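PDB 6OTV: putative isomerase YbhH from Escherichia coli, which is thought to act as an isomerase of the PrpF family, relatives of diaminopimelate epimerase, although its own substrate is not established. Local coordinates for residues Ala222-Ile227 with Arg266-His271; Pro197-Pro202 with Glu228-Gln233; Glu204-Thr209 with Pro251-Pro256; Asn264-Tyr267 with Ser272-Arg275. All blocks are in the same frame, centred on the assembly; numbering follows the deposited sequence.

Contact 1. Residues Ala222-Ile227 with Arg266-His271; sequences ALLARI and RYFMPH
Ile227 and Phe268 meet nearly at right angles, the last methyl of the isoleucine lying over a face of the aromatic ring. CD1 of Ile227 stands 3.9 Å from the centroid of the Phe268 ring and 20° off the ring normal, a CH-pi contact displaced toward the rim, so its closest carbon is CZ at 3.7 Å. The torsions explain this reach: with CG1 anti to the carbonyl carbon (chi1 -68°) and CD1 continuing the chain fully extended, the isoleucine projects a slender arm from helix 221-237. Phe268, just past the end of strand 263-267, presents a ring face to it. Isoleucine suits this place because its longer branch reaches the ring.

Leu224, one turn earlier on the helix, also crosses Phe268 at about a right angle, but its approach to the ring is oblique. Its CD2 touches Phe268 CE1 at 3.8 Å and lies equally far from His271 O, so a single methyl fills the angle between the ring and the returning loop. The contact is made without any hydrogen bond between the two segments; a weak bond from His271 ND1 to Glu228 OE2 lies just beyond, one residue further along the helix. Pro251 of the adjoining strand also packs against Phe268, and Leu206 touches Ile227. A cis peptide before Pro270 belongs to the sharp bend that carries the chain back toward the helix. Helix 221-237 thus covers the outer side of a curled beta sheet, opposite helix 279-290, consistent with the diaminopimelate epimerase-like fold.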
loop_
_atom_site.group_PDB
_atom_site.type_symbol
_atom_site.label_atom_id
_atom_site.label_comp_id
_atom_site.label_asym_id
_atom_site.label_seq_id
_atom_site.Cartn_x
_atom_site.Cartn_y
_atom_site.Cartn_z
ATOM N N ALA A 222 18.156 -0.698 -40.670
ATOM C CA ALA A 222 18.461 0.721 -40.530
ATOM C C ALA A 222 17.546 1.384 -39.505
ATOM O O ALA A 222 17.977 2.280 -38.770
ATOM C CB ALA A 222 18.353 1.419 -41.886
ATOM N N LEU A 223 16.281 0.956 -39.439
ATOM C CA LEU A 223 15.371 1.475 -38.419
ATOM C C LEU A 223 15.796 1.031 -37.025
ATOM O O LEU A 223 15.808 1.833 -36.084
ATOM C CB LEU A 223 13.938 1.023 -38.706
ATOM C CG LEU A 223 12.932 1.242 -37.570
ATOM C CD1 LEU A 223 12.716 2.728 -37.305
ATOM C CD2 LEU A 223 11.613 0.544 -37.866
ATOM N N LEU A 224 16.142 -0.251 -36.874
ATOM C CA LEU A 224 16.570 -0.757 -35.574
ATOM C C LEU A 224 17.832 -0.059 -35.089
ATOM O O LEU A 224 18.036 0.086 -33.878
ATOM C CB LEU A 224 16.790 -2.268 -35.647
ATOM C CG LEU A 224 15.590 -3.102 -36.103
ATOM C CD1 LEU A 224 15.926 -4.586 -36.056
ATOM C CD2 LEU A 224 14.358 -2.798 -35.259
ATOM N N ALA A 225 18.685 0.384 -36.014
ATOM C CA ALA A 225 19.865 1.146 -35.620
ATOM C C ALA A 225 19.482 2.537 -35.132
ATOM O O ALA A 225 19.986 3.000 -34.102
ATOM C CB ALA A 225 20.847 1.236 -36.787
ATOM N N ARG A 226 18.589 3.219 -35.858
ATOM C CA ARG A 226 18.140 4.539 -35.428
ATOM C C ARG A 226 17.408 4.475 -34.095
ATOM O O ARG A 226 17.518 5.400 -33.282
ATOM C CB ARG A 226 17.245 5.167 -36.497
ATOM C CG ARG A 226 18.008 5.905 -37.583
ATOM C CD ARG A 226 17.069 6.640 -38.528
ATOM N NE ARG A 226 17.765 7.678 -39.287
ATOM C CZ ARG A 226 18.394 7.474 -40.441
ATOM N NH1 ARG A 226 18.421 6.264 -40.980
ATOM N NH2 ARG A 226 18.998 8.482 -41.057
ATOM N N ILE A 227 16.665 3.394 -33.849
ATOM C CA ILE A 227 15.983 3.240 -32.569
ATOM C C ILE A 227 16.995 3.050 -31.444
ATOM O O ILE A 227 16.856 3.636 -30.363
ATOM C CB ILE A 227 14.978 2.074 -32.636
ATOM C CG1 ILE A 227 13.824 2.416 -33.579
ATOM C CG2 ILE A 227 14.447 1.741 -31.253
ATOM C CD1 ILE A 227 12.786 1.318 -33.698
ATOM N N ARG A 266 3.958 0.528 -31.431
ATOM C CA ARG A 266 4.826 -0.601 -31.753
ATOM C C ARG A 266 5.834 -0.720 -30.619
ATOM O O ARG A 266 6.685 0.160 -30.448
ATOM C CB ARG A 266 5.521 -0.409 -33.102
ATOM C CG ARG A 266 4.587 -0.530 -34.300
ATOM C CD ARG A 266 3.951 -1.911 -34.354
ATOM N NE ARG A 266 3.036 -2.066 -35.484
ATOM C CZ ARG A 266 1.726 -1.834 -35.432
ATOM N NH1 ARG A 266 1.159 -1.424 -34.304
ATOM N NH2 ARG A 266 0.978 -2.010 -36.514
ATOM N N TYR A 267 5.735 -1.800 -29.850
ATOM C CA TYR A 267 6.447 -1.953 -28.585
ATOM C C TYR A 267 7.712 -2.776 -28.804
ATOM O O TYR A 267 7.636 -3.948 -29.185
ATOM C CB TYR A 267 5.530 -2.619 -27.556
ATOM C CG TYR A 267 6.044 -2.649 -26.132
ATOM C CD1 TYR A 267 6.061 -1.499 -25.354
ATOM C CD2 TYR A 267 6.472 -3.838 -25.553
ATOM C CE1 TYR A 267 6.515 -1.525 -24.045
ATOM C CE2 TYR A 267 6.928 -3.875 -24.244
ATOM C CZ TYR A 267 6.947 -2.716 -23.495
ATOM O OH TYR A 267 7.398 -2.748 -22.194
ATOM N N PHE A 268 8.869 -2.170 -28.557
ATOM C CA PHE A 268 10.146 -2.844 -28.745
ATOM C C PHE A 268 10.699 -3.327 -27.409
ATOM O O PHE A 268 10.620 -2.621 -26.399
ATOM C CB PHE A 268 11.143 -1.923 -29.452
ATOM C CG PHE A 268 10.866 -1.763 -30.921
ATOM C CD1 PHE A 268 11.473 -2.597 -31.847
ATOM C CD2 PHE A 268 9.978 -0.799 -31.376
ATOM C CE1 PHE A 268 11.214 -2.461 -33.201
ATOM C CE2 PHE A 268 9.715 -0.660 -32.729
ATOM C CZ PHE A 268 10.334 -1.491 -33.641
ATOM N N MET A 269 11.278 -4.536 -27.413
ATOM C CA MET A 269 11.536 -5.255 -26.167
ATOM C C MET A 269 13.002 -5.505 -25.811
ATOM O O MET A 269 13.307 -6.573 -25.265
ATOM C CB MET A 269 10.832 -6.614 -26.217
ATOM C CG MET A 269 9.393 -6.573 -26.693
ATOM S SD MET A 269 8.743 -8.230 -27.009
ATOM C CE MET A 269 9.760 -8.745 -28.388
ATOM N N PRO A 270 13.945 -4.577 -26.061
ATOM C CA PRO A 270 13.982 -3.283 -26.747
ATOM C C PRO A 270 14.437 -3.397 -28.197
ATOM O O PRO A 270 14.399 -2.413 -28.934
ATOM C CB PRO A 270 15.000 -2.480 -25.924
ATOM C CG PRO A 270 15.503 -3.413 -24.844
ATOM C CD PRO A 270 15.189 -4.787 -25.311
ATOM N N HIS A 271 14.865 -4.594 -28.595
ATOM C CA HIS A 271 15.417 -4.807 -29.926
ATOM C C HIS A 271 14.358 -5.274 -30.921
ATOM O O HIS A 271 14.272 -4.740 -32.031
ATOM C CB HIS A 271 16.566 -5.820 -29.862
ATOM C CG HIS A 271 17.564 -5.541 -28.780
ATOM N ND1 HIS A 271 18.299 -4.377 -28.724
ATOM C CD2 HIS A 271 17.954 -6.282 -27.716
ATOM C CE1 HIS A 271 19.094 -4.409 -27.670
ATOM N NE2 HIS A 271 18.904 -5.556 -27.041
#

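Contact 2. Residues Pro197-Pro202 with Glu228-Gln233; sequences PVVIIP and ESIRLQ
Ile201 and Ile230 reach toward each other tip to tip, and this pair is the tighter part of the contact between strand 197-202 and helix 221-237. The CD1 methyl of Ile201 comes within 4.1 Å of Ile230 CG2. That same CG2 also faces the strand residue two places earlier: Val199 CG2 lies 4.4 Å away, a looser touch. One methyl thus sits opposite two neighbouring side chains on the same face of the strand. Its position follows from the first torsion of Ile230: with CG1 beside the backbone N (chi1 -52°), CG2 stands anti to that nitrogen. Val199 and Ile201 are beta-branched and so favour the extended strand, while Ile230 suits the buried face of the helix by its apolar methyls.

Away from this apolar seam the helix is more open: Leu232 is exposed, and Ser229 gives its hydroxyl group to a hydrogen bond with Asp185. Within the helix, Arg231 NE forms a salt bridge with Glu228 OE2 at 3.3 Å. It is a moderately bent bond (148°) that reaches the oxygen from above the carboxylate plane. The rest of the buried guanidinium turns away from the strand, with NH2 bonded to Val243 O and NH1 more weakly to Met246 O.

Between these two segments the contact is apolar, with no hydrogen bond to fix their register, whereas the arginine's charge, being buried, is met by a carboxylate and carbonyl oxygens, which probably lowers the cost of keeping it there.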
loop_
_atom_site.group_PDB
_atom_site.type_symbol
_atom_site.label_atom_id
_atom_site.label_comp_id
_atom_site.label_asym_id
_atom_site.label_seq_id
_atom_site.Cartn_x
_atom_site.Cartn_y
_atom_site.Cartn_z
ATOM N N PRO A 197 9.966 1.941 -17.598
ATOM C CA PRO A 197 10.691 3.028 -18.274
ATOM C C PRO A 197 10.613 2.842 -19.782
ATOM O O PRO A 197 11.049 1.820 -20.314
ATOM C CB PRO A 197 12.129 2.875 -17.760
ATOM C CG PRO A 197 12.025 2.006 -16.545
ATOM C CD PRO A 197 10.862 1.102 -16.786
ATOM N N VAL A 198 10.035 3.826 -20.469
ATOM C CA VAL A 198 9.906 3.779 -21.920
ATOM C C VAL A 198 10.337 5.115 -22.502
ATOM O O VAL A 198 10.296 6.153 -21.834
ATOM C CB VAL A 198 8.466 3.439 -22.381
ATOM C CG1 VAL A 198 8.000 2.111 -21.794
ATOM C CG2 VAL A 198 7.505 4.566 -22.029
ATOM N N VAL A 199 10.759 5.078 -23.762
ATOM C CA VAL A 199 11.022 6.279 -24.544
ATOM C C VAL A 199 10.042 6.278 -25.711
ATOM O O VAL A 199 10.048 5.360 -26.540
ATOM C CB VAL A 199 12.484 6.353 -25.020
ATOM C CG1 VAL A 199 12.966 4.998 -25.521
ATOM C CG2 VAL A 199 12.644 7.418 -26.092
ATOM N N ILE A 200 9.187 7.291 -25.754
ATOM C CA ILE A 200 8.094 7.352 -26.715
ATOM C C ILE A 200 8.564 8.137 -27.931
ATOM O O ILE A 200 8.928 9.312 -27.819
ATOM C CB ILE A 200 6.848 7.985 -26.081
ATOM C CG1 ILE A 200 6.360 7.103 -24.931
ATOM C CG2 ILE A 200 5.759 8.196 -27.120
ATOM C CD1 ILE A 200 5.324 7.747 -24.066
ATOM N N ILE A 201 8.565 7.486 -29.090
ATOM C CA ILE A 201 9.114 8.038 -30.322
ATOM C C ILE A 201 8.014 8.039 -31.372
ATOM O O ILE A 201 7.414 6.991 -31.623
ATOM C CB ILE A 201 10.328 7.239 -30.829
ATOM C CG1 ILE A 201 11.338 7.023 -29.700
ATOM C CG2 ILE A 201 10.967 7.941 -32.024
ATOM C CD1 ILE A 201 12.399 5.997 -30.021
ATOM N N PRO A 202 7.717 9.172 -32.009
ATOM C CA PRO A 202 6.773 9.161 -33.136
ATOM C C PRO A 202 7.331 8.364 -34.307
ATOM O O PRO A 202 8.463 8.584 -34.747
ATOM C CB PRO A 202 6.617 10.647 -33.486
ATOM C CG PRO A 202 7.051 11.383 -32.256
ATOM C CD PRO A 202 8.122 10.537 -31.639
ATOM N N GLU A 228 18.033 2.242 -31.680
ATOM C CA GLU A 228 19.035 1.999 -30.646
ATOM C C GLU A 228 19.800 3.271 -30.299
ATOM O O GLU A 228 20.099 3.516 -29.124
ATOM C CB GLU A 228 20.000 0.902 -31.094
ATOM C CG GLU A 228 19.523 -0.503 -30.782
ATOM C CD GLU A 228 19.492 -0.785 -29.291
ATOM O OE1 GLU A 228 20.283 -0.164 -28.549
ATOM O OE2 GLU A 228 18.675 -1.623 -28.862
ATOM N N SER A 229 20.130 4.084 -31.305
ATOM C CA SER A 229 20.817 5.345 -31.045
ATOM C C SER A 229 20.029 6.212 -30.073
ATOM O O SER A 229 20.608 6.859 -29.194
ATOM C CB SER A 229 21.051 6.095 -32.359
ATOM O OG SER A 229 21.499 7.417 -32.119
ATOM N N ILE A 230 18.704 6.229 -30.212
ATOM C CA ILE A 230 17.878 7.023 -29.313
ATOM C C ILE A 230 17.721 6.335 -27.961
ATOM O O ILE A 230 17.651 7.007 -26.925
ATOM C CB ILE A 230 16.515 7.306 -29.966
ATOM C CG1 ILE A 230 16.710 7.891 -31.366
ATOM C CG2 ILE A 230 15.694 8.257 -29.109
ATOM C CD1 ILE A 230 15.418 8.092 -32.130
ATOM N N ARG A 231 17.681 5.000 -27.937
ATOM C CA ARG A 231 17.464 4.292 -26.678
ATOM C C ARG A 231 18.676 4.403 -25.764
ATOM O O ARG A 231 18.540 4.704 -24.572
ATOM C CB ARG A 231 17.131 2.825 -26.937
ATOM C CG ARG A 231 16.777 2.079 -25.659
ATOM C CD ARG A 231 16.538 0.608 -25.908
ATOM N NE ARG A 231 17.780 -0.141 -26.062
ATOM C CZ ARG A 231 18.433 -0.721 -25.059
ATOM N NH1 ARG A 231 17.963 -0.639 -23.821
ATOM N NH2 ARG A 231 19.557 -1.383 -25.293
ATOM N N LEU A 232 19.871 4.137 -26.301
ATOM C CA LEU A 232 21.087 4.303 -25.510
ATOM C C LEU A 232 21.214 5.733 -25.003
ATOM O O LEU A 232 21.617 5.963 -23.858
ATOM C CB LEU A 232 22.313 3.919 -26.341
ATOM C CG LEU A 232 22.328 2.536 -26.998
ATOM C CD1 LEU A 232 23.544 2.385 -27.899
ATOM C CD2 LEU A 232 22.297 1.435 -25.953
ATOM N N GLN A 233 20.855 6.708 -25.841
ATOM C CA GLN A 233 20.922 8.105 -25.430
ATOM C C GLN A 233 19.860 8.425 -24.384
ATOM O O GLN A 233 20.115 9.192 -23.448
ATOM C CB GLN A 233 20.770 9.008 -26.655
ATOM C CG GLN A 233 21.761 10.159 -26.723
ATOM C CD GLN A 233 21.719 10.883 -28.058
ATOM O OE1 GLN A 233 21.480 10.273 -29.102
ATOM N NE2 GLN A 233 21.942 12.193 -28.029
#

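Contact 3. Residues Glu204-Thr209 with Pro251-Pro256; sequences EYLGKT and PVLISP
The loop carrying Thr209 runs past the outer face of strand 250-255, its closest CA pair being Thr209 and Ser255 at 7.1 Å, and no backbone hydrogen bond joins the two. The strand belongs to the curled sheet of a diaminopimelate epimerase-like fold, and the loop leaves its parallel neighbour, strand 197-202, on the way to helix 214-219. A bond from Gly207 N to Glu204 O, 3.1 Å, closes a tight turn in the loop. Gly207 itself takes a left-handed conformation (phi 75°), one that a residue without a side chain adopts easily.

The apolar part of the contact is a pair of leucines. Leu206 and Leu253 cross at about a right angle, and their methyls CD1 and CD2 respectively meet at 3.9 Å. Both direct CG away from the carbonyl carbon and extend the chain from there (chi1 -61° in each), so the two extended side chains bring their terminal methyls together. Ile201, Leu223 and Ile227 also touch Leu206, which makes it the apolar plug that the loop inserts between strand and helix. Leucine fits such a task, being bulky at its end and unbranched near the backbone.

Further on, the side chain of Thr209 points away from the strand and its hydroxyl is bonded to Tyr211 N, while Lys208 reaches off to a salt bridge with Asp220. Only the main chain of Thr209 faces Ser255: the carbonyl O rests 3.3 Å from Ser255 CB, while Ser255 OG is hydrogen-bonded to Asn264 ND2.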
loop_
_atom_site.group_PDB
_atom_site.type_symbol
_atom_site.label_atom_id
_atom_site.label_comp_id
_atom_site.label_asym_id
_atom_site.label_seq_id
_atom_site.Cartn_x
_atom_site.Cartn_y
_atom_site.Cartn_z
ATOM N N GLU A 204 6.580 8.421 -37.437
ATOM C CA GLU A 204 6.808 9.176 -38.664
ATOM C C GLU A 204 8.164 9.872 -38.665
ATOM O O GLU A 204 8.744 10.087 -39.735
ATOM C CB GLU A 204 5.686 10.193 -38.875
ATOM C CG GLU A 204 4.346 9.562 -39.213
ATOM C CD GLU A 204 3.252 10.589 -39.432
ATOM O OE1 GLU A 204 3.574 11.789 -39.555
ATOM O OE2 GLU A 204 2.068 10.197 -39.478
ATOM N N TYR A 205 8.688 10.227 -37.492
ATOM C CA TYR A 205 9.998 10.864 -37.450
ATOM C C TYR A 205 11.131 9.903 -37.776
ATOM O O TYR A 205 12.251 10.356 -38.031
ATOM C CB TYR A 205 10.228 11.508 -36.084
ATOM C CG TYR A 205 9.761 12.945 -36.022
ATOM C CD1 TYR A 205 8.483 13.266 -35.578
ATOM C CD2 TYR A 205 10.596 13.981 -36.421
ATOM C CE1 TYR A 205 8.055 14.582 -35.524
ATOM C CE2 TYR A 205 10.180 15.296 -36.373
ATOM C CZ TYR A 205 8.910 15.593 -35.924
ATOM O OH TYR A 205 8.500 16.906 -35.878
ATOM N N LEU A 206 10.870 8.596 -37.786
ATOM C CA LEU A 206 11.847 7.610 -38.226
ATOM C C LEU A 206 11.509 7.047 -39.601
ATOM O O LEU A 206 12.008 5.980 -39.971
ATOM C CB LEU A 206 11.963 6.480 -37.202
ATOM C CG LEU A 206 12.412 6.888 -35.796
ATOM C CD1 LEU A 206 12.678 5.657 -34.949
ATOM C CD2 LEU A 206 13.646 7.785 -35.849
ATOM N N GLY A 207 10.666 7.742 -40.364
ATOM C CA GLY A 207 10.328 7.298 -41.701
ATOM C C GLY A 207 9.382 6.123 -41.763
ATOM O O GLY A 207 9.346 5.422 -42.777
ATOM N N LYS A 208 8.610 5.886 -40.705
ATOM C CA LYS A 208 7.683 4.769 -40.638
ATOM C C LYS A 208 6.270 5.279 -40.404
ATOM O O LYS A 208 6.063 6.309 -39.755
ATOM C CB LYS A 208 8.077 3.788 -39.524
ATOM C CG LYS A 208 9.345 3.009 -39.818
ATOM C CD LYS A 208 9.175 2.182 -41.080
ATOM C CE LYS A 208 10.451 1.463 -41.442
ATOM N NZ LYS A 208 10.282 0.591 -42.639
ATOM N N THR A 209 5.292 4.552 -40.951
ATOM C CA THR A 209 3.900 4.881 -40.667
ATOM C C THR A 209 3.528 4.513 -39.239
ATOM O O THR A 209 2.708 5.197 -38.614
ATOM C CB THR A 209 2.968 4.159 -41.639
ATOM O OG1 THR A 209 2.949 2.760 -41.323
ATOM C CG2 THR A 209 3.443 4.341 -43.073
ATOM N N PRO A 251 11.767 1.107 -26.020
ATOM C CA PRO A 251 11.331 2.121 -26.988
ATOM C C PRO A 251 9.979 1.763 -27.583
ATOM O O PRO A 251 9.678 0.594 -27.837
ATOM C CB PRO A 251 12.440 2.105 -28.048
ATOM C CG PRO A 251 13.040 0.748 -27.944
ATOM C CD PRO A 251 12.928 0.339 -26.504
ATOM N N VAL A 252 9.150 2.787 -27.781
ATOM C CA VAL A 252 7.792 2.621 -28.291
ATOM C C VAL A 252 7.589 3.580 -29.453
ATOM O O VAL A 252 7.668 4.801 -29.275
ATOM C CB VAL A 252 6.728 2.877 -27.210
ATOM C CG1 VAL A 252 5.347 2.721 -27.816
ATOM C CG2 VAL A 252 6.921 1.934 -26.029
ATOM N N LEU A 253 7.322 3.033 -30.635
ATOM C CA LEU A 253 6.912 3.847 -31.771
ATOM C C LEU A 253 5.411 4.101 -31.693
ATOM O O LEU A 253 4.626 3.164 -31.521
ATOM C CB LEU A 253 7.267 3.155 -33.085
ATOM C CG LEU A 253 8.749 2.878 -33.342
ATOM C CD1 LEU A 253 8.943 2.335 -34.747
ATOM C CD2 LEU A 253 9.567 4.142 -33.136
ATOM N N ILE A 254 5.011 5.366 -31.804
ATOM C CA ILE A 254 3.603 5.725 -31.692
ATOM C C ILE A 254 3.133 6.388 -32.980
ATOM O O ILE A 254 3.906 7.007 -33.718
ATOM C CB ILE A 254 3.320 6.640 -30.481
ATOM C CG1 ILE A 254 4.004 7.998 -30.647
ATOM C CG2 ILE A 254 3.756 5.963 -29.189
ATOM C CD1 ILE A 254 3.456 9.065 -29.722
ATOM N N SER A 255 1.839 6.239 -33.239
ATOM C CA SER A 255 1.161 6.831 -34.382
ATOM C C SER A 255 -0.321 6.895 -34.050
ATOM O O SER A 255 -0.775 6.217 -33.121
ATOM C CB SER A 255 1.407 6.012 -35.662
ATOM O OG SER A 255 0.850 4.713 -35.563
ATOM N N PRO A 256 -1.098 7.708 -34.769
ATOM C CA PRO A 256 -2.531 7.795 -34.468
ATOM C C PRO A 256 -3.220 6.446 -34.614
ATOM O O PRO A 256 -2.784 5.577 -35.374
ATOM C CB PRO A 256 -3.054 8.801 -35.499
ATOM C CG PRO A 256 -1.861 9.611 -35.874
ATOM C CD PRO A 256 -0.701 8.664 -35.821
#

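Contact 4. Residues Asn264-Tyr267 with Ser272-Arg275; sequences NVRY and SCHR
Tyr267 and His274 are joined first through their backbones. His274 N donates to Tyr267 O at 2.6 Å in a short, almost straight bond (169°). In the reverse direction a water takes the place of the direct link: it accepts from Tyr267 N and donates to His274 O, each at 2.7 Å. The pair therefore resembles a hydrogen-bonded antiparallel pair with one bond opened by water. Cys273 CA adds a C-H...O contact to the same Tyr267 O.

Among the side chains, the two rings make an oblique pair with planes at 57°, in which Tyr267 CD2 meets His274 CD2 at 3.7 Å. The methylene of His274 lies in the plane of the tyrosine ring, at its edge. Each residue sets CG anti to its own backbone N, which sends both rings off to one side of the bonded backbones. The imidazole is further held by ND1 bonding with Ala276 N.

A third kind of contact is sulfur on carbon: Cys273 SG rests 3.9 Å from Arg266 CD, small enough to nestle beside the bent aliphatic chain. That bend folds the guanidinium back along its own strand, where Arg266 NH1 is gripped by Val265 O (2.8 Å) and Asn264 OD1; NE is bonded to Glu212 O.

The arrangement is a loop that doubles back on the end of strand 263-267. The side chain of Tyr267 comes within about 4 Å, nearest atoms, of a bound acetate, and that of His274 similarly of a phosphate, consistent with the edge of an anion-accepting pocket, though both ions probably come from the crystallisation liquor.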
loop_
_atom_site.group_PDB
_atom_site.type_symbol
_atom_site.label_atom_id
_atom_site.label_comp_id
_atom_site.label_asym_id
_atom_site.label_seq_id
_atom_site.Cartn_x
_atom_site.Cartn_y
_atom_site.Cartn_z
ATOM N N ASN A 264 -1.917 4.264 -31.581
ATOM C CA ASN A 264 -1.368 3.011 -32.076
ATOM C C ASN A 264 0.111 2.951 -31.717
ATOM O O ASN A 264 0.823 3.955 -31.819
ATOM C CB ASN A 264 -1.559 2.889 -33.591
ATOM C CG ASN A 264 -0.773 1.738 -34.188
ATOM O OD1 ASN A 264 -1.162 0.574 -34.071
ATOM N ND2 ASN A 264 0.341 2.058 -34.833
ATOM N N VAL A 265 0.579 1.781 -31.282
ATOM C CA VAL A 265 1.938 1.661 -30.775
ATOM C C VAL A 265 2.628 0.453 -31.395
ATOM O O VAL A 265 1.992 -0.508 -31.836
ATOM C CB VAL A 265 1.987 1.564 -29.229
ATOM C CG1 VAL A 265 1.279 2.753 -28.581
ATOM C CG2 VAL A 265 1.395 0.247 -28.750
ATOM N N ARG A 266 3.958 0.528 -31.431
ATOM C CA ARG A 266 4.826 -0.601 -31.753
ATOM C C ARG A 266 5.834 -0.720 -30.619
ATOM O O ARG A 266 6.685 0.160 -30.448
ATOM C CB ARG A 266 5.521 -0.409 -33.102
ATOM C CG ARG A 266 4.587 -0.530 -34.300
ATOM C CD ARG A 266 3.951 -1.911 -34.354
ATOM N NE ARG A 266 3.036 -2.066 -35.484
ATOM C CZ ARG A 266 1.726 -1.834 -35.432
ATOM N NH1 ARG A 266 1.159 -1.424 -34.304
ATOM N NH2 ARG A 266 0.978 -2.010 -36.514
ATOM N N TYR A 267 5.735 -1.800 -29.850
ATOM C CA TYR A 267 6.447 -1.953 -28.585
ATOM C C TYR A 267 7.712 -2.776 -28.804
ATOM O O TYR A 267 7.636 -3.948 -29.185
ATOM C CB TYR A 267 5.530 -2.619 -27.556
ATOM C CG TYR A 267 6.044 -2.649 -26.132
ATOM C CD1 TYR A 267 6.061 -1.499 -25.354
ATOM C CD2 TYR A 267 6.472 -3.838 -25.553
ATOM C CE1 TYR A 267 6.515 -1.525 -24.045
ATOM C CE2 TYR A 267 6.928 -3.875 -24.244
ATOM C CZ TYR A 267 6.947 -2.716 -23.495
ATOM O OH TYR A 267 7.398 -2.748 -22.194
ATOM N N SER A 272 13.551 -6.261 -30.545
ATOM C CA SER A 272 12.521 -6.808 -31.416
ATOM C C SER A 272 11.172 -6.158 -31.128
ATOM O O SER A 272 10.932 -5.617 -30.047
ATOM C CB SER A 272 12.412 -8.325 -31.247
ATOM O OG SER A 272 13.592 -8.973 -31.688
ATOM N N CYS A 273 10.283 -6.230 -32.115
ATOM C CA CYS A 273 8.956 -5.641 -32.005
ATOM C C CYS A 273 7.998 -6.648 -31.376
ATOM O O CYS A 273 7.846 -7.768 -31.878
ATOM C CB CYS A 273 8.445 -5.192 -33.375
ATOM S SG CYS A 273 6.848 -4.331 -33.325
ATOM N N HIS A 274 7.365 -6.247 -30.274
ATOM C CA HIS A 274 6.364 -7.079 -29.618
ATOM C C HIS A 274 5.204 -7.352 -30.572
ATOM O O HIS A 274 4.730 -6.453 -31.273
ATOM C CB HIS A 274 5.864 -6.372 -28.352
ATOM C CG HIS A 274 5.255 -7.280 -27.324
ATOM N ND1 HIS A 274 4.205 -8.129 -27.602
ATOM C CD2 HIS A 274 5.524 -7.436 -26.005
ATOM C CE1 HIS A 274 3.868 -8.784 -26.505
ATOM N NE2 HIS A 274 4.653 -8.382 -25.522
ATOM N N ARG A 275 4.757 -8.611 -30.610
ATOM C CA ARG A 275 3.607 -8.976 -31.432
ATOM C C ARG A 275 2.311 -8.367 -30.911
ATOM O O ARG A 275 1.351 -8.228 -31.676
ATOM C CB ARG A 275 3.475 -10.497 -31.501
ATOM C CG ARG A 275 4.732 -11.204 -31.988
ATOM C CD ARG A 275 4.680 -11.487 -33.481
ATOM N NE ARG A 275 4.066 -12.782 -33.773
ATOM C CZ ARG A 275 2.780 -12.957 -34.062
ATOM N NH1 ARG A 275 1.957 -11.919 -34.101
ATOM N NH2 ARG A 275 2.316 -14.175 -34.314
HETATM O O HOH W 1 4.242 -3.912 -30.481
#

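The four contacts cluster on one side of the chain's centre, with centres 9 to 13 Å apart. Strands 197-202, 250-255 and 263-267 are successive neighbours in a curled sheet, the first two parallel and the last two antiparallel. Helix 221-237 serves contacts 1 and 2, and strand 263-267 serves contacts 1 and 4. Along the chain the segments of contacts 1, 2 and 3 alternate, whereas contact 4 follows after contacts 2 and 3 have closed. Strand 250-255 of contact 3 lies between the other two strands and bonds to both. This interleaving ties sequence-distant pieces into one compact layer, with contact 4 continuing it toward the bound ions.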